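Local coordinates for protein isomaltodextranase (Arthrobacter globiformis, PDB 5AWO) that hydrolyses (1->6)-alpha-D-glucosidic linkages in dextran-type polysaccharides, removing successive isomaltose units from the non-reducing chain ends, at residues Arg89-Gly92 against Asn93-Thr97; Trp103-Asp106 against Trp107-Ala111; Val123-Asn126 against Pro127-His131; Gln184-Val187 against Arg188-Asp192. One frame throughout, in Å; residues are numbered along the deposited sequence.

Contact 1 of 4, residues Arg89-Gly92 against Asn93-Thr97; sequences RTTG and NGYIT
Thr91 holds Asn93-Thr97 against Arg89-Gly92 in a hairpin-like reversal, a type I beta turn from Thr91 to Gly94 with a classic G1-type bulge at Gly94. The turn is tight on the Thr91 side. Thr91 OG1, lying between the backbone N and the carbonyl carbon (chi1 67°), takes two N-H groups: Asn93 N at 3.1 Å, which makes an ST turn, and Tyr95 N at 3.3 Å. Backbone bonds run both ways, Thr91 N to Tyr95 O (2.8 Å) and Gly94 N to Thr91 O (3.0 Å). Beyond them Thr90 and Ile96 form a non-hydrogen-bonded pair, closed at its far end by Thr97 N to Arg89 O (3.1 Å). A valine at Thr91 would keep the bulk but lose the hydroxyl, and is likely to leave Asn93 N and Tyr95 N without their shared acceptor. Gly94, at phi/psi 86°/16°, sits where a CB would jam against the preceding carbonyl.

The outer side is looser. Gly92 is exposed at the bend, and Arg89 sends its guanidinium away to Trp103 O, its side chain meeting Thr97 OG1 only through CB. The side chains of Thr91 and Thr97 run antiparallel past one another, CG2 of Thr91 4.0 Å from CG2 of Thr97.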
loop_
_atom_site.group_PDB
_atom_site.type_symbol
_atom_site.label_atom_id
_atom_site.label_comp_id
_atom_site.label_asym_id
_atom_site.label_seq_id
_atom_site.Cartn_x
_atom_site.Cartn_y
_atom_site.Cartn_z
ATOM N N ARG A 89 -15.445 -5.414 27.559
ATOM C CA ARG A 89 -15.344 -4.273 28.478
ATOM C C ARG A 89 -15.117 -3.008 27.671
ATOM O O ARG A 89 -14.269 -3.006 26.759
ATOM C CB ARG A 89 -14.202 -4.464 29.457
ATOM C CG ARG A 89 -14.393 -5.651 30.402
ATOM C CD ARG A 89 -13.217 -5.884 31.337
ATOM N NE ARG A 89 -11.988 -6.244 30.624
ATOM C CZ ARG A 89 -10.881 -6.722 31.195
ATOM N NH1 ARG A 89 -10.840 -6.948 32.503
ATOM N NH2 ARG A 89 -9.817 -7.005 30.442
ATOM N N THR A 90 -15.858 -1.929 27.981
ATOM C CA THR A 90 -15.682 -0.679 27.266
ATOM C C THR A 90 -15.647 0.524 28.209
ATOM O O THR A 90 -16.050 0.433 29.381
ATOM C CB THR A 90 -16.791 -0.462 26.231
ATOM O OG1 THR A 90 -18.069 -0.429 26.880
ATOM C CG2 THR A 90 -16.766 -1.543 25.149
ATOM N N THR A 91 -15.150 1.634 27.682
ATOM C CA THR A 91 -15.230 2.915 28.376
ATOM C C THR A 91 -16.690 3.330 28.482
ATOM O O THR A 91 -17.618 2.708 27.921
ATOM C CB THR A 91 -14.480 4.019 27.607
ATOM O OG1 THR A 91 -15.155 4.283 26.365
ATOM C CG2 THR A 91 -13.032 3.646 27.330
ATOM N N GLY A 92 -16.886 4.453 29.158
ATOM C CA GLY A 92 -18.213 5.038 29.246
ATOM C C GLY A 92 -18.798 5.442 27.908
ATOM O O GLY A 92 -19.979 5.703 27.814
ATOM N N ASN A 93 -17.976 5.443 26.851
ATOM C CA ASN A 93 -18.434 5.783 25.509
ATOM C C ASN A 93 -18.415 4.593 24.543
ATOM O O ASN A 93 -18.537 4.768 23.346
ATOM C CB ASN A 93 -17.620 6.935 24.933
ATOM C CG ASN A 93 -17.487 8.096 25.915
ATOM O OD1 ASN A 93 -16.393 8.419 26.359
ATOM N ND2 ASN A 93 -18.609 8.744 26.219
ATOM N N GLY A 94 -18.270 3.397 25.085
ATOM C CA GLY A 94 -18.390 2.173 24.284
ATOM C C GLY A 94 -17.153 1.701 23.579
ATOM O O GLY A 94 -17.267 0.854 22.692
ATOM N N TYR A 95 -15.979 2.196 23.962
ATOM C CA TYR A 95 -14.746 1.819 23.271
ATOM C C TYR A 95 -14.018 0.780 24.080
ATOM O O TYR A 95 -13.858 0.920 25.295
ATOM C CB TYR A 95 -13.848 3.028 23.013
ATOM C CG TYR A 95 -14.508 4.136 22.221
ATOM C CD1 TYR A 95 -15.431 3.874 21.196
ATOM C CD2 TYR A 95 -14.232 5.470 22.507
ATOM C CE1 TYR A 95 -16.018 4.896 20.473
ATOM C CE2 TYR A 95 -14.825 6.503 21.788
ATOM C CZ TYR A 95 -15.725 6.215 20.768
ATOM O OH TYR A 95 -16.319 7.246 20.064
ATOM N N ILE A 96 -13.541 -0.276 23.415
ATOM C CA ILE A 96 -12.956 -1.400 24.138
ATOM C C ILE A 96 -11.715 -0.982 24.909
ATOM O O ILE A 96 -10.842 -0.289 24.390
ATOM C CB ILE A 96 -12.627 -2.617 23.236
ATOM C CG1 ILE A 96 -11.807 -2.205 22.005
ATOM C CG2 ILE A 96 -13.895 -3.318 22.847
ATOM C CD1 ILE A 96 -11.043 -3.374 21.406
ATOM N N THR A 97 -11.626 -1.444 26.161
ATOM C CA THR A 97 -10.508 -1.069 27.018
ATOM C C THR A 97 -9.280 -1.974 26.921
ATOM O O THR A 97 -8.204 -1.581 27.339
ATOM C CB THR A 97 -10.955 -1.007 28.488
ATOM O OG1 THR A 97 -11.475 -2.279 28.857
ATOM C CG2 THR A 97 -12.013 0.061 28.691
#

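Contact 2 of 4, residues Trp103-Asp106 against Trp107-Ala111; sequences WQHD and WAYWA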
loop_
_atom_site.group_PDB
_atom_site.type_symbol
_atom_site.label_atom_id
_atom_site.label_comp_id
_atom_site.label_asym_id
_atom_site.label_seq_id
_atom_site.Cartn_x
_atom_site.Cartn_y
_atom_site.Cartn_z
ATOM N N TRP A 103 -7.557 -10.195 29.950
ATOM C CA TRP A 103 -6.354 -9.389 30.116
ATOM C C TRP A 103 -6.484 -8.588 31.414
ATOM O O TRP A 103 -7.559 -8.066 31.718
ATOM C CB TRP A 103 -6.148 -8.468 28.910
ATOM C CG TRP A 103 -5.578 -9.190 27.708
ATOM C CD1 TRP A 103 -5.768 -10.485 27.365
ATOM C CD2 TRP A 103 -4.693 -8.632 26.746
ATOM N NE1 TRP A 103 -5.026 -10.789 26.240
ATOM C CE2 TRP A 103 -4.364 -9.662 25.836
ATOM C CE3 TRP A 103 -4.128 -7.369 26.559
ATOM C CZ2 TRP A 103 -3.514 -9.443 24.747
ATOM C CZ3 TRP A 103 -3.276 -7.163 25.481
ATOM C CH2 TRP A 103 -2.993 -8.203 24.582
ATOM N N GLN A 104 -5.387 -8.506 32.157
ATOM C CA GLN A 104 -5.325 -7.722 33.390
ATOM C C GLN A 104 -4.978 -6.265 33.153
ATOM O O GLN A 104 -5.159 -5.425 34.052
ATOM C CB GLN A 104 -4.300 -8.356 34.332
ATOM C CG GLN A 104 -4.695 -9.749 34.789
ATOM C CD GLN A 104 -3.661 -10.373 35.720
ATOM O OE1 GLN A 104 -2.526 -10.643 35.317
ATOM N NE2 GLN A 104 -4.049 -10.608 36.970
ATOM N N HIS A 105 -4.467 -5.938 31.966
ATOM C CA HIS A 105 -4.023 -4.594 31.677
ATOM C C HIS A 105 -4.724 -4.070 30.447
ATOM O O HIS A 105 -5.044 -4.856 29.552
ATOM C CB HIS A 105 -2.522 -4.569 31.454
ATOM C CG HIS A 105 -1.733 -5.185 32.564
ATOM N ND1 HIS A 105 -1.497 -4.528 33.751
ATOM C CD2 HIS A 105 -1.117 -6.388 32.668
ATOM C CE1 HIS A 105 -0.785 -5.305 34.547
ATOM N NE2 HIS A 105 -0.536 -6.435 33.913
ATOM N N ASP A 106 -4.916 -2.753 30.400
ATOM C CA ASP A 106 -5.612 -2.068 29.330
ATOM C C ASP A 106 -4.664 -1.657 28.188
ATOM O O ASP A 106 -3.451 -1.929 28.222
ATOM C CB ASP A 106 -6.473 -0.887 29.874
ATOM C CG ASP A 106 -5.659 0.270 30.429
ATOM O OD1 ASP A 106 -4.424 0.322 30.273
ATOM O OD2 ASP A 106 -6.304 1.180 31.009
ATOM N N TRP A 107 -5.217 -1.033 27.159
ATOM C CA TRP A 107 -4.419 -0.662 25.998
ATOM C C TRP A 107 -3.290 0.294 26.384
ATOM O O TRP A 107 -2.186 0.194 25.861
ATOM C CB TRP A 107 -5.285 -0.000 24.943
ATOM C CG TRP A 107 -6.301 -0.884 24.232
ATOM C CD1 TRP A 107 -7.656 -0.725 24.207
ATOM C CD2 TRP A 107 -6.022 -1.985 23.360
ATOM N NE1 TRP A 107 -8.242 -1.688 23.423
ATOM C CE2 TRP A 107 -7.253 -2.470 22.886
ATOM C CE3 TRP A 107 -4.849 -2.634 22.964
ATOM C CZ2 TRP A 107 -7.342 -3.557 22.005
ATOM C CZ3 TRP A 107 -4.933 -3.716 22.089
ATOM C CH2 TRP A 107 -6.171 -4.172 21.640
ATOM N N ALA A 108 -3.568 1.224 27.306
ATOM C CA ALA A 108 -2.557 2.227 27.673
ATOM C C ALA A 108 -1.376 1.572 28.357
ATOM O O ALA A 108 -0.228 1.928 28.095
ATOM C CB ALA A 108 -3.157 3.288 28.587
ATOM N N TYR A 109 -1.643 0.626 29.239
ATOM C CA TYR A 109 -0.579 -0.119 29.881
ATOM C C TYR A 109 0.327 -0.755 28.831
ATOM O O TYR A 109 1.558 -0.654 28.911
ATOM C CB TYR A 109 -1.112 -1.196 30.798
ATOM C CG TYR A 109 -0.014 -2.069 31.348
ATOM C CD1 TYR A 109 0.424 -3.191 30.650
ATOM C CD2 TYR A 109 0.605 -1.774 32.564
ATOM C CE1 TYR A 109 1.424 -4.003 31.137
ATOM C CE2 TYR A 109 1.624 -2.581 33.060
ATOM C CZ TYR A 109 2.033 -3.697 32.341
ATOM O OH TYR A 109 3.041 -4.528 32.803
ATOM N N TRP A 110 -0.281 -1.394 27.836
ATOM C CA TRP A 110 0.538 -2.087 26.842
ATOM C C TRP A 110 1.260 -1.123 25.920
ATOM O O TRP A 110 2.395 -1.397 25.519
ATOM C CB TRP A 110 -0.286 -3.139 26.087
ATOM C CG TRP A 110 -0.473 -4.327 26.970
ATOM C CD1 TRP A 110 -1.635 -4.775 27.518
ATOM C CD2 TRP A 110 0.563 -5.176 27.495
ATOM N NE1 TRP A 110 -1.404 -5.856 28.294
ATOM C CE2 TRP A 110 -0.060 -6.123 28.312
ATOM C CE3 TRP A 110 1.954 -5.241 27.325
ATOM C CZ2 TRP A 110 0.651 -7.124 28.986
ATOM C CZ3 TRP A 110 2.663 -6.239 28.003
ATOM C CH2 TRP A 110 2.003 -7.161 28.820
ATOM N N ALA A 111 0.639 0.004 25.579
ATOM C CA ALA A 111 1.320 1.018 24.791
ATOM C C ALA A 111 2.546 1.566 25.547
ATOM O O ALA A 111 3.585 1.816 24.951
ATOM C CB ALA A 111 0.378 2.135 24.396
#
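His105 and Tyr109 lie face to face, their ring centroids 3.8 Å apart and their planes only 15° from parallel. His105 ND1 stands over the centre of the phenol ring, and His105 CB adds a close touch on Tyr109 CD1 at 3.4 Å. Tyr109 presents this face because its CG is anti to the backbone N (chi1 174°), which leads the ring back alongside the preceding loop. A leucine in place of Tyr109 would probably leave one face of the imidazole without its stacking partner and free His105 to turn. The other aromatic pairs are offset edge-to-face (T-shaped). Trp103 points the rim of its six-membered ring at the pyrrole face of Trp110, CZ3 coming to 3.5 Å from CD1, with the planes at 68°. His105 also turns an edge, more distantly and almost perpendicularly, toward the same pyrrole ring.

This aromatic cluster gathers round the start of helix 107-116, which leads into strand 120-124 of the TIM barrel, and Asp106 is its N-cap. Polar bonds do the rest of the work. Asp106 OD1 accepts Tyr109 N at 3.0 Å, met nearly along the C-O bond, a capping bond for an amide in the first turn. The carbonyl of the same residue starts the helical series, Asp106 O accepting Trp110 N at 3.2 Å. The indole N-H of Trp110 is bonded to Glu56 OE2, while Glu56 also takes the backbone N of Gln104 and of His105.

Contact 3 of 4, residues Val123-Asn126 against Pro127-His131; sequences VYYN and PLWVH
Tyr125 and Asn126 frame the indole of Trp129 just where strand 120-124 of the TIM barrel ends and the chain turns toward strand 129-131, at the catalytic end of the barrel. The ring contacts come first. Trp129 enters Tyr125 edge-on, CE3 standing over the centre of the phenol ring, with the planes at 80° and CE3 3.8 Å from Tyr125 CZ. Asn126 supplies a CH-pi contact: its CB lies 3.7 Å from the centroid of the six-membered ring of Trp129, over the face and only 12° off the normal. Tyr124 touches the indole at its rim, with CE1 4.0 Å from Trp129 CH2. The indole also stacks on Trp171, and a bound acetate ion, probably from the crystallisation liquor, lies about 4 Å from the side chain of Trp129, nearest atoms.

The hydrogen bonds shape the turn. Asn126 to Trp129 is a type I beta turn, closed by Trp129 N to Asn126 O at 3.0 Å. The side chain of Asn126 reinforces it with an Asx turn: OD1 accepts Leu128 N at 2.9 Å. This is possible because CG is anti to the backbone N (chi1 -174°), which carries the amide alongside the chain as it passes through Pro127.

Two side-chain bonds reach the catalytic site. Asp201, probably the nucleophile, is held at its backbone O and at its carboxylate, so the turn that fixes Asn126 probably also helps to position this residue. Asn126 ND2 bonds to Asp201 O, while Tyr124 OH bonds to Asp201 OD2.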
loop_
_atom_site.group_PDB
_atom_site.type_symbol
_atom_site.label_atom_id
_atom_site.label_comp_id
_atom_site.label_asym_id
_atom_site.label_seq_id
_atom_site.Cartn_x
_atom_site.Cartn_y
_atom_site.Cartn_z
ATOM N N VAL A 123 -3.237 -1.718 16.490
ATOM C CA VAL A 123 -4.532 -2.241 16.869
ATOM C C VAL A 123 -5.353 -2.715 15.671
ATOM O O VAL A 123 -5.517 -1.986 14.706
ATOM C CB VAL A 123 -5.355 -1.213 17.670
ATOM C CG1 VAL A 123 -6.780 -1.714 17.905
ATOM C CG2 VAL A 123 -4.689 -0.961 19.010
ATOM N N TYR A 124 -5.870 -3.928 15.808
ATOM C CA TYR A 124 -6.910 -4.455 14.908
ATOM C C TYR A 124 -8.276 -4.131 15.505
ATOM O O TYR A 124 -8.626 -4.605 16.581
ATOM C CB TYR A 124 -6.719 -5.950 14.771
ATOM C CG TYR A 124 -7.771 -6.730 14.010
ATOM C CD1 TYR A 124 -9.004 -7.048 14.572
ATOM C CD2 TYR A 124 -7.501 -7.238 12.741
ATOM C CE1 TYR A 124 -9.955 -7.789 13.889
ATOM C CE2 TYR A 124 -8.442 -8.013 12.086
ATOM C CZ TYR A 124 -9.654 -8.284 12.659
ATOM O OH TYR A 124 -10.611 -9.045 11.994
ATOM N N TYR A 125 -9.007 -3.246 14.859
ATOM C CA TYR A 125 -10.421 -3.064 15.186
ATOM C C TYR A 125 -11.124 -2.341 14.061
ATOM O O TYR A 125 -10.530 -1.584 13.326
ATOM C CB TYR A 125 -10.633 -2.301 16.524
ATOM C CG TYR A 125 -11.874 -2.790 17.236
ATOM C CD1 TYR A 125 -11.877 -4.014 17.903
ATOM C CD2 TYR A 125 -13.049 -2.021 17.269
ATOM C CE1 TYR A 125 -13.014 -4.504 18.519
ATOM C CE2 TYR A 125 -14.192 -2.511 17.869
ATOM C CZ TYR A 125 -14.170 -3.737 18.515
ATOM O OH TYR A 125 -15.320 -4.196 19.118
ATOM N N ASN A 126 -12.429 -2.585 13.974
ATOM C CA ASN A 126 -13.275 -1.911 13.003
ATOM C C ASN A 126 -14.190 -0.988 13.798
ATOM O O ASN A 126 -14.986 -1.465 14.592
ATOM C CB ASN A 126 -14.072 -2.929 12.178
ATOM C CG ASN A 126 -14.854 -2.282 11.059
ATOM O OD1 ASN A 126 -15.353 -1.150 11.223
ATOM N ND2 ASN A 126 -14.971 -2.956 9.905
ATOM N N PRO A 127 -14.071 0.335 13.583
ATOM C CA PRO A 127 -14.840 1.268 14.429
ATOM C C PRO A 127 -16.316 1.344 14.087
ATOM O O PRO A 127 -17.041 2.139 14.725
ATOM C CB PRO A 127 -14.143 2.581 14.198
ATOM C CG PRO A 127 -13.656 2.479 12.781
ATOM C CD PRO A 127 -13.241 1.047 12.610
ATOM N N LEU A 128 -16.785 0.532 13.137
ATOM C CA LEU A 128 -18.210 0.334 12.937
ATOM C C LEU A 128 -18.772 -0.852 13.710
ATOM O O LEU A 128 -19.968 -1.167 13.592
ATOM C CB LEU A 128 -18.584 0.260 11.449
ATOM C CG LEU A 128 -18.974 1.685 10.987
ATOM C CD1 LEU A 128 -17.765 2.564 10.802
ATOM C CD2 LEU A 128 -19.757 1.629 9.698
ATOM N N TRP A 129 -17.936 -1.527 14.488
ATOM C CA TRP A 129 -18.405 -2.539 15.407
ATOM C C TRP A 129 -18.894 -1.846 16.665
ATOM O O TRP A 129 -18.208 -0.940 17.188
ATOM C CB TRP A 129 -17.333 -3.579 15.773
ATOM C CG TRP A 129 -17.085 -4.619 14.714
ATOM C CD1 TRP A 129 -17.983 -5.132 13.847
ATOM C CD2 TRP A 129 -15.844 -5.262 14.442
ATOM N NE1 TRP A 129 -17.367 -6.074 13.025
ATOM C CE2 TRP A 129 -16.053 -6.156 13.372
ATOM C CE3 TRP A 129 -14.572 -5.179 15.010
ATOM C CZ2 TRP A 129 -15.036 -6.962 12.859
ATOM C CZ3 TRP A 129 -13.551 -5.951 14.478
ATOM C CH2 TRP A 129 -13.789 -6.835 13.408
ATOM N N VAL A 130 -20.039 -2.301 17.161
ATOM C CA VAL A 130 -20.563 -1.852 18.441
ATOM C C VAL A 130 -20.822 -3.093 19.284
ATOM O O VAL A 130 -21.635 -3.956 18.885
ATOM C CB VAL A 130 -21.870 -1.049 18.236
ATOM C CG1 VAL A 130 -22.297 -0.423 19.546
ATOM C CG2 VAL A 130 -21.718 0.019 17.159
ATOM N N HIS A 131 -20.168 -3.220 20.422
ATOM C CA HIS A 131 -20.306 -4.458 21.184
ATOM C C HIS A 131 -21.685 -4.563 21.823
ATOM O O HIS A 131 -22.183 -3.591 22.387
ATOM C CB HIS A 131 -19.238 -4.605 22.266
ATOM C CG HIS A 131 -18.997 -6.025 22.637
ATOM N ND1 HIS A 131 -19.896 -6.774 23.370
ATOM C CD2 HIS A 131 -18.031 -6.889 22.245
ATOM C CE1 HIS A 131 -19.441 -8.006 23.498
ATOM N NE2 HIS A 131 -18.317 -8.105 22.804
#

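Contact 4 of 4, residues Gln184-Val187 against Arg188-Asp192; sequences QGYV and RYFKD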
loop_
_atom_site.group_PDB
_atom_site.type_symbol
_atom_site.label_atom_id
_atom_site.label_comp_id
_atom_site.label_asym_id
_atom_site.label_seq_id
_atom_site.Cartn_x
_atom_site.Cartn_y
_atom_site.Cartn_z
ATOM N N GLN A 184 -15.733 8.475 14.733
ATOM C CA GLN A 184 -14.544 9.299 14.804
ATOM C C GLN A 184 -13.893 9.265 16.167
ATOM O O GLN A 184 -12.668 9.256 16.276
ATOM C CB GLN A 184 -14.844 10.722 14.363
ATOM C CG GLN A 184 -15.267 10.778 12.924
ATOM C CD GLN A 184 -15.183 12.153 12.316
ATOM O OE1 GLN A 184 -15.692 13.125 12.892
ATOM N NE2 GLN A 184 -14.563 12.262 11.154
ATOM N N GLY A 185 -14.697 9.262 17.220
ATOM C CA GLY A 185 -14.180 9.077 18.557
ATOM C C GLY A 185 -13.429 7.761 18.752
ATOM O O GLY A 185 -12.462 7.714 19.506
ATOM N N TYR A 186 -13.903 6.689 18.102
ATOM C CA TYR A 186 -13.259 5.364 18.212
ATOM C C TYR A 186 -11.867 5.384 17.576
ATOM O O TYR A 186 -10.892 4.915 18.150
ATOM C CB TYR A 186 -14.103 4.246 17.572
ATOM C CG TYR A 186 -14.137 2.941 18.349
ATOM C CD1 TYR A 186 -13.097 2.556 19.161
ATOM C CD2 TYR A 186 -15.239 2.100 18.243
ATOM C CE1 TYR A 186 -13.148 1.386 19.891
ATOM C CE2 TYR A 186 -15.312 0.920 18.952
ATOM C CZ TYR A 186 -14.278 0.566 19.801
ATOM O OH TYR A 186 -14.353 -0.577 20.570
ATOM N N VAL A 187 -11.804 5.989 16.397
ATOM C CA VAL A 187 -10.561 6.129 15.653
ATOM C C VAL A 187 -9.577 6.996 16.462
ATOM O O VAL A 187 -8.424 6.623 16.663
ATOM C CB VAL A 187 -10.818 6.646 14.246
ATOM C CG1 VAL A 187 -9.516 6.953 13.539
ATOM C CG2 VAL A 187 -11.618 5.614 13.457
ATOM N N ARG A 188 -10.054 8.151 16.930
ATOM C CA ARG A 188 -9.184 9.001 17.767
ATOM C C ARG A 188 -8.800 8.397 19.107
ATOM O O ARG A 188 -7.713 8.660 19.602
ATOM C CB ARG A 188 -9.797 10.384 17.949
ATOM C CG ARG A 188 -9.877 11.197 16.678
ATOM C CD ARG A 188 -10.052 12.690 16.910
ATOM N NE ARG A 188 -10.293 13.423 15.667
ATOM C CZ ARG A 188 -11.492 13.768 15.191
ATOM N NH1 ARG A 188 -12.617 13.482 15.829
ATOM N NH2 ARG A 188 -11.571 14.435 14.045
ATOM N N TYR A 189 -9.648 7.566 19.677
ATOM C CA TYR A 189 -9.325 6.835 20.885
ATOM C C TYR A 189 -8.035 6.033 20.730
ATOM O O TYR A 189 -7.126 6.110 21.561
ATOM C CB TYR A 189 -10.494 5.949 21.245
ATOM C CG TYR A 189 -10.323 4.942 22.352
ATOM C CD1 TYR A 189 -10.390 5.316 23.703
ATOM C CD2 TYR A 189 -10.139 3.595 22.057
ATOM C CE1 TYR A 189 -10.272 4.380 24.698
ATOM C CE2 TYR A 189 -10.041 2.650 23.048
ATOM C CZ TYR A 189 -10.107 3.040 24.382
ATOM O OH TYR A 189 -10.022 2.082 25.392
ATOM N N PHE A 190 -7.919 5.294 19.633
ATOM C CA PHE A 190 -6.677 4.559 19.405
ATOM C C PHE A 190 -5.521 5.462 19.031
ATOM O O PHE A 190 -4.408 5.302 19.533
ATOM C CB PHE A 190 -6.901 3.442 18.358
ATOM C CG PHE A 190 -7.804 2.337 18.863
ATOM C CD1 PHE A 190 -7.439 1.608 19.970
ATOM C CD2 PHE A 190 -9.011 2.034 18.255
ATOM C CE1 PHE A 190 -8.263 0.606 20.452
ATOM C CE2 PHE A 190 -9.829 1.030 18.731
ATOM C CZ PHE A 190 -9.461 0.324 19.847
ATOM N N LYS A 191 -5.767 6.433 18.156
ATOM C CA LYS A 191 -4.714 7.366 17.764
ATOM C C LYS A 191 -4.102 8.024 19.008
ATOM O O LYS A 191 -2.891 8.163 19.143
ATOM C CB LYS A 191 -5.269 8.452 16.869
ATOM C CG LYS A 191 -4.242 9.500 16.508
ATOM C CD LYS A 191 -4.866 10.834 16.225
ATOM C CE LYS A 191 -5.643 10.820 14.956
ATOM N NZ LYS A 191 -6.216 12.182 14.727
ATOM N N ASP A 192 -4.967 8.443 19.918
ATOM C CA ASP A 192 -4.533 9.167 21.113
ATOM C C ASP A 192 -3.734 8.287 22.065
ATOM O O ASP A 192 -2.828 8.794 22.766
ATOM C CB ASP A 192 -5.763 9.719 21.828
ATOM C CG ASP A 192 -6.434 10.856 21.081
ATOM O OD1 ASP A 192 -5.866 11.421 20.160
ATOM O OD2 ASP A 192 -7.617 11.169 21.433
HETATM O O HOH W 1 -14.205 15.521 13.286
#
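Arg188 runs back along Gln184, one helical turn earlier, and its length can be followed atom by atom. CB lies 3.5 Å from Gln184 O, the carbonyl that accepts Arg188 N in a nearly straight bond of 2.9 Å. CG, anti to its own carbonyl carbon (chi1 -66°), comes still nearer to that oxygen, and the chain then stays extended through NE. At the tip the guanidinium turns, so that NH1 approaches Gln184 CB at 3.8 Å while NH2 gives a hydrogen bond to a water at 2.9 Å, in the guanidinium plane. That water passes the link on, donating to Gln184 OE1 at 2.8 Å. Arginine and glutamine are thus joined through solvent at their ends and by the backbone at their base. The amide nitrogen of Gln184 is used on another side, bonding to Glu235 OE1 and Trp232 O of helix 223-237.

Round the helix from this polar edge, aromatic groups take over. Tyr186 and Phe190 run alongside each other in the same direction, the planes 14° from parallel but displaced until little of one ring lies over the other; Tyr186 CE1 meets Phe190 CE2 at 3.5 Å. The bond beneath them, Phe190 N to Tyr186 O, is weak, whereas Lys191 N to Val187 O is nearly straight at 3.1 Å. Val187 and Pro127 touch on the buried side. Such i to i+4 pairing, polar on one flank and aromatic on the other, suits helix 179-192 as an outer helix of the TIM barrel, just before barrel strand 197-200.

The contacts follow one another along the chain but meet in space, centres 11 to 17 Å apart. Contact 4 is central: Ile96 of contact 1 uses both backbone polar atoms there, O 2.7 Å from Tyr189 OH and N 3.0 Å from Tyr186 OH. Phe190 packs against Trp107 of contact 2 and Val123 of contact 3, whose Tyr125 CE2 lies 3.3 Å from Tyr186 OH. Contacts 1 and 2 are tied by Trp107 N to Thr97 O at 3.0 Å. Contact 3 alone reaches the active site: the Tyr124 side chain is about 3 Å from that of Asp201, probably the nucleophile, whereas the Val187 side chain is about 10 Å from that of Asp262, probably the proton donor.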